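PDB 7M0O: 3-phosphoshikimate 1-carboxyvinyltransferase from Streptomyces sviceus, which probably catalyses transfer of the enolpyruvyl group of phosphoenolpyruvate to the 5-hydroxyl of shikimate-3-phosphate, a step on the way to chorismate. Local coordinates for residues 61-69 and 88-96; 309-320 and 343-352. One frame throughout, in Å; residues are numbered along the deposited sequence.

From the N terminus, strand 56-60 leads into 61-69, and contact 1 closes the excursion through strand 70-74 and helix 79-90, bringing this loop against the helix end and the start of strand 95-99, the neighbour of 70-74 in a four-stranded sheet. Much later the chain passes through strand 311-314; after helix 326-336 and edge strand 340-344 it turns back as 347-351, which contact 2 pairs antiparallel with 311-314. Both sheets have the strand order 1-2-4-3, so one topology is sampled at two different steps. The contacts follow in series, neither nested nor crossed. The nearest atoms of contact 1 and contact 2 are about 32 Å apart, and the contacts lie on opposite sides of the chain's centre.

Contact 1: 61-69 and 88-96; sequences GRPQGPAVA and LAAAGHGTY
A parallel beta-alpha-beta crossover begins and ends here: the loop 61-69, which leads into strand 70-74, meets the end of helix 79-90 and the start of strand 95-99. A chi1 of -52° puts the Tyr96 ring opposite its own carbonyl carbon, from where OH gives a hydrogen bond to Val68 O at 2.8 Å, almost head-on to the carbonyl (C=O...O angle 167°). Beside that bond Tyr96 CE1 touches Val68 CG2 at 4.0 Å, and Pro66 CB lies obliquely to the ring, 3.8 Å from Tyr96 CZ. A phenylalanine in its place would probably keep much of this apolar contact but leave Val68 O without its hydroxyl partner. Pro66 also sets CG against Ala89 CB, at 4.2 Å. Glycines let the backbones close in: Gly65 CA and Gly92 CA are 4.0 Å apart, where a side chain on either would collide with the other segment. Near the surface, His93 NE2 donates in its ring plane to Gln64 OE1 at 3.3 Å, and a water joins Gln64 O and Pro66 O to His93 N. Thr95 N donates to Ala69 O at 2.9 Å, starting the alignment of strands 70-74 and 95-99, neighbours in the parallel pair of this crossover.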
loop_
_atom_site.group_PDB
_atom_site.type_symbol
_atom_site.label_atom_id
_atom_site.label_comp_id
_atom_site.label_asym_id
_atom_site.label_seq_id
_atom_site.Cartn_x
_atom_site.Cartn_y
_atom_site.Cartn_z
ATOM N N GLY A 61 20.881 -7.954 -8.669
ATOM C CA GLY A 61 20.627 -6.662 -9.277
ATOM C C GLY A 61 21.435 -6.470 -10.548
ATOM O O GLY A 61 22.522 -7.022 -10.708
ATOM N N ARG A 62 20.881 -5.680 -11.466
ATOM C CA ARG A 62 21.537 -5.351 -12.730
ATOM C C ARG A 62 21.559 -3.838 -12.876
ATOM O O ARG A 62 20.607 -3.235 -13.393
ATOM C CB ARG A 62 20.855 -6.027 -13.917
ATOM C CG ARG A 62 20.871 -7.544 -13.820
ATOM C CD ARG A 62 20.427 -8.203 -15.114
ATOM N NE ARG A 62 21.346 -7.864 -16.206
ATOM C CZ ARG A 62 22.487 -8.508 -16.451
ATOM N NH1 ARG A 62 22.854 -9.552 -15.705
ATOM N NH2 ARG A 62 23.263 -8.115 -17.447
ATOM N N PRO A 63 22.640 -3.190 -12.436
ATOM C CA PRO A 63 22.710 -1.725 -12.516
ATOM C C PRO A 63 22.567 -1.168 -13.926
ATOM O O PRO A 63 22.167 -0.007 -14.061
ATOM C CB PRO A 63 24.092 -1.408 -11.917
ATOM C CG PRO A 63 24.398 -2.567 -11.034
ATOM C CD PRO A 63 23.795 -3.767 -11.722
ATOM N N GLN A 64 22.856 -1.946 -14.980
ATOM C CA GLN A 64 22.694 -1.457 -16.347
ATOM C C GLN A 64 21.497 -2.089 -17.057
ATOM O O GLN A 64 21.418 -2.045 -18.284
ATOM C CB GLN A 64 23.968 -1.671 -17.172
ATOM C CG GLN A 64 25.143 -0.770 -16.789
ATOM C CD GLN A 64 24.793 0.694 -16.770
ATOM O OE1 GLN A 64 24.160 1.219 -17.696
ATOM N NE2 GLN A 64 25.199 1.371 -15.707
ATOM N N GLY A 65 20.557 -2.671 -16.313
ATOM C CA GLY A 65 19.299 -3.073 -16.901
ATOM C C GLY A 65 19.260 -4.506 -17.392
ATOM O O GLY A 65 20.130 -5.317 -17.081
ATOM N N PRO A 66 18.220 -4.841 -18.160
ATOM C CA PRO A 66 18.016 -6.230 -18.590
ATOM C C PRO A 66 19.237 -6.829 -19.276
ATOM O O PRO A 66 19.938 -6.159 -20.036
ATOM C CB PRO A 66 16.836 -6.124 -19.559
ATOM C CG PRO A 66 16.054 -4.939 -19.042
ATOM C CD PRO A 66 17.126 -3.958 -18.601
ATOM N N ALA A 67 19.464 -8.121 -19.022
ATOM C CA ALA A 67 20.591 -8.817 -19.634
ATOM C C ALA A 67 20.370 -9.026 -21.129
ATOM O O ALA A 67 21.267 -8.765 -21.943
ATOM C CB ALA A 67 20.826 -10.155 -18.932
ATOM N N VAL A 68 19.175 -9.487 -21.515
ATOM C CA VAL A 68 18.929 -9.854 -22.905
ATOM C C VAL A 68 18.954 -8.617 -23.799
ATOM O O VAL A 68 18.669 -7.496 -23.367
ATOM C CB VAL A 68 17.593 -10.603 -23.050
ATOM C CG1 VAL A 68 17.621 -11.896 -22.244
ATOM C CG2 VAL A 68 16.425 -9.730 -22.610
ATOM N N ALA A 69 19.299 -8.826 -25.069
ATOM C CA ALA A 69 19.320 -7.733 -26.028
ATOM C C ALA A 69 17.946 -7.446 -26.623
ATOM O O ALA A 69 17.728 -6.350 -27.138
ATOM C CB ALA A 69 20.315 -8.041 -27.150
ATOM N N LEU A 88 12.271 0.185 -15.797
ATOM C CA LEU A 88 13.541 -0.526 -15.652
ATOM C C LEU A 88 14.208 -0.777 -16.996
ATOM O O LEU A 88 15.421 -0.592 -17.154
ATOM C CB LEU A 88 13.307 -1.866 -14.960
ATOM C CG LEU A 88 13.248 -1.854 -13.445
ATOM C CD1 LEU A 88 12.629 -3.179 -12.975
ATOM C CD2 LEU A 88 14.658 -1.668 -12.874
ATOM N N ALA A 89 13.435 -1.254 -17.966
ATOM C CA ALA A 89 14.014 -1.548 -19.270
ATOM C C ALA A 89 14.524 -0.283 -19.942
ATOM O O ALA A 89 15.578 -0.306 -20.592
ATOM C CB ALA A 89 12.985 -2.253 -20.151
ATOM N N ALA A 90 13.795 0.829 -19.803
ATOM C CA ALA A 90 14.206 2.079 -20.448
ATOM C C ALA A 90 15.577 2.535 -19.977
ATOM O O ALA A 90 16.308 3.197 -20.733
ATOM C CB ALA A 90 13.187 3.184 -20.175
ATOM N N ALA A 91 15.944 2.206 -18.739
ATOM C CA ALA A 91 17.263 2.572 -18.247
ATOM C C ALA A 91 18.363 1.651 -18.753
ATOM O O ALA A 91 19.540 1.968 -18.565
ATOM C CB ALA A 91 17.278 2.573 -16.721
ATOM N N GLY A 92 18.011 0.526 -19.366
ATOM C CA GLY A 92 18.951 -0.444 -19.898
ATOM C C GLY A 92 19.204 -0.254 -21.383
ATOM O O GLY A 92 19.052 0.842 -21.928
ATOM N N HIS A 93 19.572 -1.347 -22.051
ATOM C CA HIS A 93 20.094 -1.289 -23.415
ATOM C C HIS A 93 19.610 -2.515 -24.183
ATOM O O HIS A 93 20.095 -3.627 -23.959
ATOM C CB HIS A 93 21.625 -1.206 -23.387
ATOM C CG HIS A 93 22.147 -0.193 -22.410
ATOM N ND1 HIS A 93 22.474 1.098 -22.775
ATOM C CD2 HIS A 93 22.366 -0.274 -21.074
ATOM C CE1 HIS A 93 22.876 1.766 -21.708
ATOM N NE2 HIS A 93 22.815 0.960 -20.661
ATOM N N GLY A 94 18.670 -2.314 -25.093
ATOM C CA GLY A 94 18.119 -3.415 -25.855
ATOM C C GLY A 94 16.788 -3.004 -26.453
ATOM O O GLY A 94 16.406 -1.841 -26.406
ATOM N N THR A 95 16.095 -3.988 -27.028
ATOM C CA THR A 95 14.789 -3.758 -27.658
ATOM C C THR A 95 13.725 -4.599 -26.962
ATOM O O THR A 95 13.796 -5.831 -26.989
ATOM C CB THR A 95 14.824 -4.076 -29.153
ATOM O OG1 THR A 95 15.953 -3.429 -29.751
ATOM C CG2 THR A 95 13.552 -3.586 -29.823
ATOM N N TYR A 96 12.739 -3.939 -26.348
ATOM C CA TYR A 96 11.799 -4.609 -25.444
ATOM C C TYR A 96 10.364 -4.292 -25.841
ATOM O O TYR A 96 9.944 -3.129 -25.813
ATOM C CB TYR A 96 12.080 -4.199 -23.993
ATOM C CG TYR A 96 13.541 -4.396 -23.649
ATOM C CD1 TYR A 96 14.072 -5.674 -23.547
ATOM C CD2 TYR A 96 14.409 -3.307 -23.491
ATOM C CE1 TYR A 96 15.409 -5.880 -23.256
ATOM C CE2 TYR A 96 15.740 -3.508 -23.188
ATOM C CZ TYR A 96 16.236 -4.797 -23.083
ATOM O OH TYR A 96 17.566 -5.012 -22.792
HETATM O O HOH W 1 19.897 0.569 -15.697
HETATM O O HOH W 2 20.405 -3.567 -20.403
HETATM O O HOH W 3 21.728 1.933 -17.397
HETATM O O HOH W 4 18.566 -5.148 -29.363
#

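Contact 2: 309-320 and 343-352; sequences APVRIEDVANTR and TGPDWIEIHP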
loop_
_atom_site.group_PDB
_atom_site.type_symbol
_atom_site.label_atom_id
_atom_site.label_comp_id
_atom_site.label_asym_id
_atom_site.label_seq_id
_atom_site.Cartn_x
_atom_site.Cartn_y
_atom_site.Cartn_z
ATOM N N ALA A 309 -17.288 6.015 27.268
ATOM C CA ALA A 309 -17.750 7.392 27.096
ATOM C C ALA A 309 -17.795 7.679 25.599
ATOM O O ALA A 309 -17.302 6.858 24.822
ATOM C CB ALA A 309 -16.808 8.369 27.804
ATOM N N PRO A 310 -18.335 8.824 25.145
ATOM C CA PRO A 310 -18.370 9.089 23.698
ATOM C C PRO A 310 -17.000 8.984 23.037
ATOM O O PRO A 310 -15.962 9.324 23.621
ATOM C CB PRO A 310 -18.915 10.518 23.609
ATOM C CG PRO A 310 -19.777 10.637 24.810
ATOM C CD PRO A 310 -19.129 9.817 25.889
ATOM N N VAL A 311 -17.014 8.512 21.799
ATOM C CA VAL A 311 -15.835 8.479 20.948
ATOM C C VAL A 311 -16.093 9.501 19.855
ATOM O O VAL A 311 -17.028 9.351 19.064
ATOM C CB VAL A 311 -15.572 7.079 20.372
ATOM C CG1 VAL A 311 -14.433 7.134 19.375
ATOM C CG2 VAL A 311 -15.246 6.095 21.514
ATOM N N ARG A 312 -15.303 10.561 19.832
ATOM C CA ARG A 312 -15.455 11.597 18.821
ATOM C C ARG A 312 -14.240 11.577 17.907
ATOM O O ARG A 312 -13.109 11.793 18.369
ATOM C CB ARG A 312 -15.630 12.967 19.470
ATOM C CG ARG A 312 -15.924 14.080 18.465
ATOM C CD ARG A 312 -16.276 15.375 19.171
ATOM N NE ARG A 312 -16.296 16.544 18.290
ATOM C CZ ARG A 312 -17.411 17.128 17.863
ATOM N NH1 ARG A 312 -18.592 16.654 18.230
ATOM N NH2 ARG A 312 -17.341 18.200 17.085
ATOM N N ILE A 313 -14.473 11.345 16.615
ATOM C CA ILE A 313 -13.410 11.293 15.613
ATOM C C ILE A 313 -13.451 12.591 14.812
ATOM O O ILE A 313 -14.477 12.917 14.208
ATOM C CB ILE A 313 -13.562 10.062 14.703
ATOM C CG1 ILE A 313 -13.541 8.772 15.528
ATOM C CG2 ILE A 313 -12.443 10.008 13.655
ATOM C CD1 ILE A 313 -13.714 7.525 14.655
ATOM N N GLU A 314 -12.344 13.349 14.813
ATOM C CA GLU A 314 -12.328 14.698 14.270
ATOM C C GLU A 314 -11.333 14.808 13.120
ATOM O O GLU A 314 -10.405 14.000 12.993
ATOM C CB GLU A 314 -11.960 15.738 15.352
ATOM C CG GLU A 314 -13.055 15.961 16.365
ATOM C CD GLU A 314 -12.701 16.989 17.418
ATOM O OE1 GLU A 314 -11.509 17.341 17.558
ATOM O OE2 GLU A 314 -13.630 17.427 18.124
ATOM N N ASP A 315 -11.552 15.828 12.274
ATOM C CA ASP A 315 -10.635 16.192 11.191
ATOM C C ASP A 315 -10.581 15.108 10.110
ATOM O O ASP A 315 -9.521 14.833 9.541
ATOM C CB ASP A 315 -9.236 16.500 11.736
ATOM C CG ASP A 315 -8.476 17.553 10.912
ATOM O OD1 ASP A 315 -8.973 18.031 9.860
ATOM O OD2 ASP A 315 -7.353 17.903 11.330
ATOM N N VAL A 316 -11.738 14.523 9.784
ATOM C CA VAL A 316 -11.794 13.435 8.818
ATOM C C VAL A 316 -12.700 13.814 7.648
ATOM O O VAL A 316 -13.466 12.984 7.152
ATOM C CB VAL A 316 -12.252 12.115 9.477
ATOM C CG1 VAL A 316 -11.103 11.522 10.293
ATOM C CG2 VAL A 316 -13.498 12.318 10.376
ATOM N N ALA A 317 -12.589 15.065 7.180
ATOM C CA ALA A 317 -13.234 15.441 5.926
ATOM C C ALA A 317 -12.865 14.492 4.797
ATOM O O ALA A 317 -13.708 14.190 3.937
ATOM C CB ALA A 317 -12.847 16.875 5.536
ATOM N N ASN A 318 -11.626 13.993 4.806
ATOM C CA ASN A 318 -11.132 13.154 3.715
ATOM C C ASN A 318 -11.908 11.850 3.602
ATOM O O ASN A 318 -11.986 11.275 2.511
ATOM C CB ASN A 318 -9.625 12.874 3.883
ATOM C CG ASN A 318 -9.220 12.564 5.335
ATOM O OD1 ASN A 318 -10.048 12.173 6.153
ATOM N ND2 ASN A 318 -7.937 12.753 5.650
ATOM N N THR A 319 -12.490 11.365 4.702
ATOM C CA THR A 319 -13.218 10.103 4.629
ATOM C C THR A 319 -14.519 10.220 3.842
ATOM O O THR A 319 -15.082 9.189 3.455
ATOM C CB THR A 319 -13.538 9.555 6.026
ATOM O OG1 THR A 319 -14.453 10.421 6.714
ATOM C CG2 THR A 319 -12.260 9.431 6.861
ATOM N N ARG A 320 -15.025 11.441 3.634
ATOM C CA ARG A 320 -16.298 11.621 2.952
ATOM C C ARG A 320 -16.163 11.502 1.443
ATOM O O ARG A 320 -17.160 11.237 0.764
ATOM C CB ARG A 320 -16.909 12.985 3.296
ATOM C CG ARG A 320 -17.538 13.072 4.683
ATOM C CD ARG A 320 -18.432 14.306 4.781
ATOM N NE ARG A 320 -18.998 14.535 6.106
ATOM C CZ ARG A 320 -20.154 14.038 6.534
ATOM N NH1 ARG A 320 -20.590 14.324 7.748
ATOM N NH2 ARG A 320 -20.870 13.238 5.750
ATOM N N THR A 343 -23.170 13.574 13.677
ATOM C CA THR A 343 -22.127 13.868 12.700
ATOM C C THR A 343 -22.099 15.355 12.374
ATOM O O THR A 343 -23.081 16.084 12.562
ATOM C CB THR A 343 -22.281 13.070 11.390
ATOM O OG1 THR A 343 -23.463 13.489 10.690
ATOM C CG2 THR A 343 -22.329 11.552 11.639
ATOM N N GLY A 344 -20.942 15.792 11.879
ATOM C CA GLY A 344 -20.775 17.121 11.354
ATOM C C GLY A 344 -19.963 17.079 10.080
ATOM O O GLY A 344 -19.644 16.007 9.544
ATOM N N PRO A 345 -19.608 18.252 9.563
ATOM C CA PRO A 345 -18.895 18.283 8.276
ATOM C C PRO A 345 -17.687 17.373 8.225
ATOM O O PRO A 345 -17.462 16.715 7.201
ATOM C CB PRO A 345 -18.503 19.758 8.134
ATOM C CG PRO A 345 -19.566 20.476 8.864
ATOM C CD PRO A 345 -19.966 19.600 10.037
ATOM N N ASP A 346 -16.919 17.289 9.315
ATOM C CA ASP A 346 -15.673 16.536 9.282
ATOM C C ASP A 346 -15.449 15.749 10.563
ATOM O O ASP A 346 -14.296 15.529 10.964
ATOM C CB ASP A 346 -14.479 17.459 9.028
ATOM C CG ASP A 346 -14.283 18.506 10.125
ATOM O OD1 ASP A 346 -15.139 18.649 11.023
ATOM O OD2 ASP A 346 -13.250 19.213 10.080
ATOM N N TRP A 347 -16.527 15.316 11.215
ATOM C CA TRP A 347 -16.409 14.607 12.482
ATOM C C TRP A 347 -17.596 13.670 12.659
ATOM O O TRP A 347 -18.646 13.831 12.030
ATOM C CB TRP A 347 -16.296 15.578 13.676
ATOM C CG TRP A 347 -17.470 16.529 13.878
ATOM C CD1 TRP A 347 -17.562 17.823 13.435
ATOM C CD2 TRP A 347 -18.690 16.259 14.587
ATOM N NE1 TRP A 347 -18.761 18.380 13.846
ATOM C CE2 TRP A 347 -19.474 17.437 14.541
ATOM C CE3 TRP A 347 -19.197 15.136 15.247
ATOM C CZ2 TRP A 347 -20.736 17.522 15.137
ATOM C CZ3 TRP A 347 -20.457 15.223 15.850
ATOM C CH2 TRP A 347 -21.214 16.405 15.777
ATOM N N ILE A 348 -17.397 12.663 13.511
ATOM C CA ILE A 348 -18.446 11.722 13.899
ATOM C C ILE A 348 -18.294 11.435 15.386
ATOM O O ILE A 348 -17.176 11.224 15.870
ATOM C CB ILE A 348 -18.372 10.438 13.051
ATOM C CG1 ILE A 348 -19.436 9.426 13.500
ATOM C CG2 ILE A 348 -16.971 9.812 13.100
ATOM C CD1 ILE A 348 -19.573 8.238 12.548
ATOM N N GLU A 349 -19.413 11.454 16.121
ATOM C CA GLU A 349 -19.407 11.218 17.563
ATOM C C GLU A 349 -20.326 10.037 17.863
ATOM O O GLU A 349 -21.519 10.061 17.524
ATOM C CB GLU A 349 -19.830 12.463 18.348
ATOM C CG GLU A 349 -19.614 12.316 19.860
ATOM C CD GLU A 349 -19.569 13.643 20.623
ATOM O OE1 GLU A 349 -19.376 14.713 20.007
ATOM O OE2 GLU A 349 -19.726 13.610 21.863
ATOM N N ILE A 350 -19.758 9.000 18.467
ATOM C CA ILE A 350 -20.433 7.736 18.703
ATOM C C ILE A 350 -20.693 7.598 20.198
ATOM O O ILE A 350 -19.770 7.709 21.012
ATOM C CB ILE A 350 -19.596 6.555 18.178
ATOM C CG1 ILE A 350 -19.327 6.714 16.676
ATOM C CG2 ILE A 350 -20.302 5.226 18.477
ATOM C CD1 ILE A 350 -18.003 6.201 16.215
ATOM N N HIS A 351 -21.941 7.303 20.556
ATOM C CA HIS A 351 -22.321 7.209 21.955
ATOM C C HIS A 351 -22.527 5.753 22.335
ATOM O O HIS A 351 -23.428 5.092 21.790
ATOM C CB HIS A 351 -23.581 8.035 22.202
ATOM C CG HIS A 351 -23.356 9.495 21.954
ATOM N ND1 HIS A 351 -22.914 10.347 22.942
ATOM C CD2 HIS A 351 -23.443 10.239 20.826
ATOM C CE1 HIS A 351 -22.770 11.561 22.442
ATOM N NE2 HIS A 351 -23.081 11.523 21.158
ATOM N N PRO A 352 -21.699 5.213 23.226
ATOM C CA PRO A 352 -21.758 3.780 23.523
ATOM C C PRO A 352 -23.082 3.376 24.145
ATOM O O PRO A 352 -23.777 4.172 24.782
ATOM C CB PRO A 352 -20.599 3.566 24.507
ATOM C CG PRO A 352 -20.233 4.929 25.000
ATOM C CD PRO A 352 -20.573 5.884 23.896
HETATM O O HOH W 5 -13.378 18.001 13.282
HETATM O O HOH W 6 -10.983 20.195 10.676
#
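A chi1 of -175° swings the Arg312 chain away from its own amide nitrogen, and its extended course carries the guanidinium over Trp347. There a chi1 of 60° tucks the indole between its own N and C, with one face turned to Arg312 and the other against the backbone of Thr343 and Gly344. The guanidinium forms a tilted cation-pi stack, Arg312 CZ lying 3.8 Å from the centroid of the six-membered ring. Arg312 NH1 makes a salt bridge to Glu349 OE1 (2.7 Å), whose carboxylate plane stands at 87° to the guanidinium, and NE another to the anti lone pair of Glu314 OE2 (2.8 Å). Beneath this network strands 311-314 and 347-351 run antiparallel, Val311 pairing with Ile350 and Ile313 with Ile348 through reciprocal backbone bonds. On the face away from Arg312, Ile313 CB packs on Ile348 CG2 at 3.8 Å, and helix 297-303 covers Ile313 and Ile350. Past the strand, Val316 N donates to Asp346 O at 3.0 Å; the turn leads on to Asn318, predicted to bind 3-phosphoshikimate. Arg320 spans two successive carbonyls, NH1 to Gly344 O at 2.6 Å and NE to Pro345 O at 2.9 Å, while NH2 makes salt bridges with Asp325 and Glu328. Gripped in plane by two carboxylates and stacked on the indole, the Arg312 guanidinium is probably restrained from turning, and its charge is likely to offset those of Glu314 and Glu349.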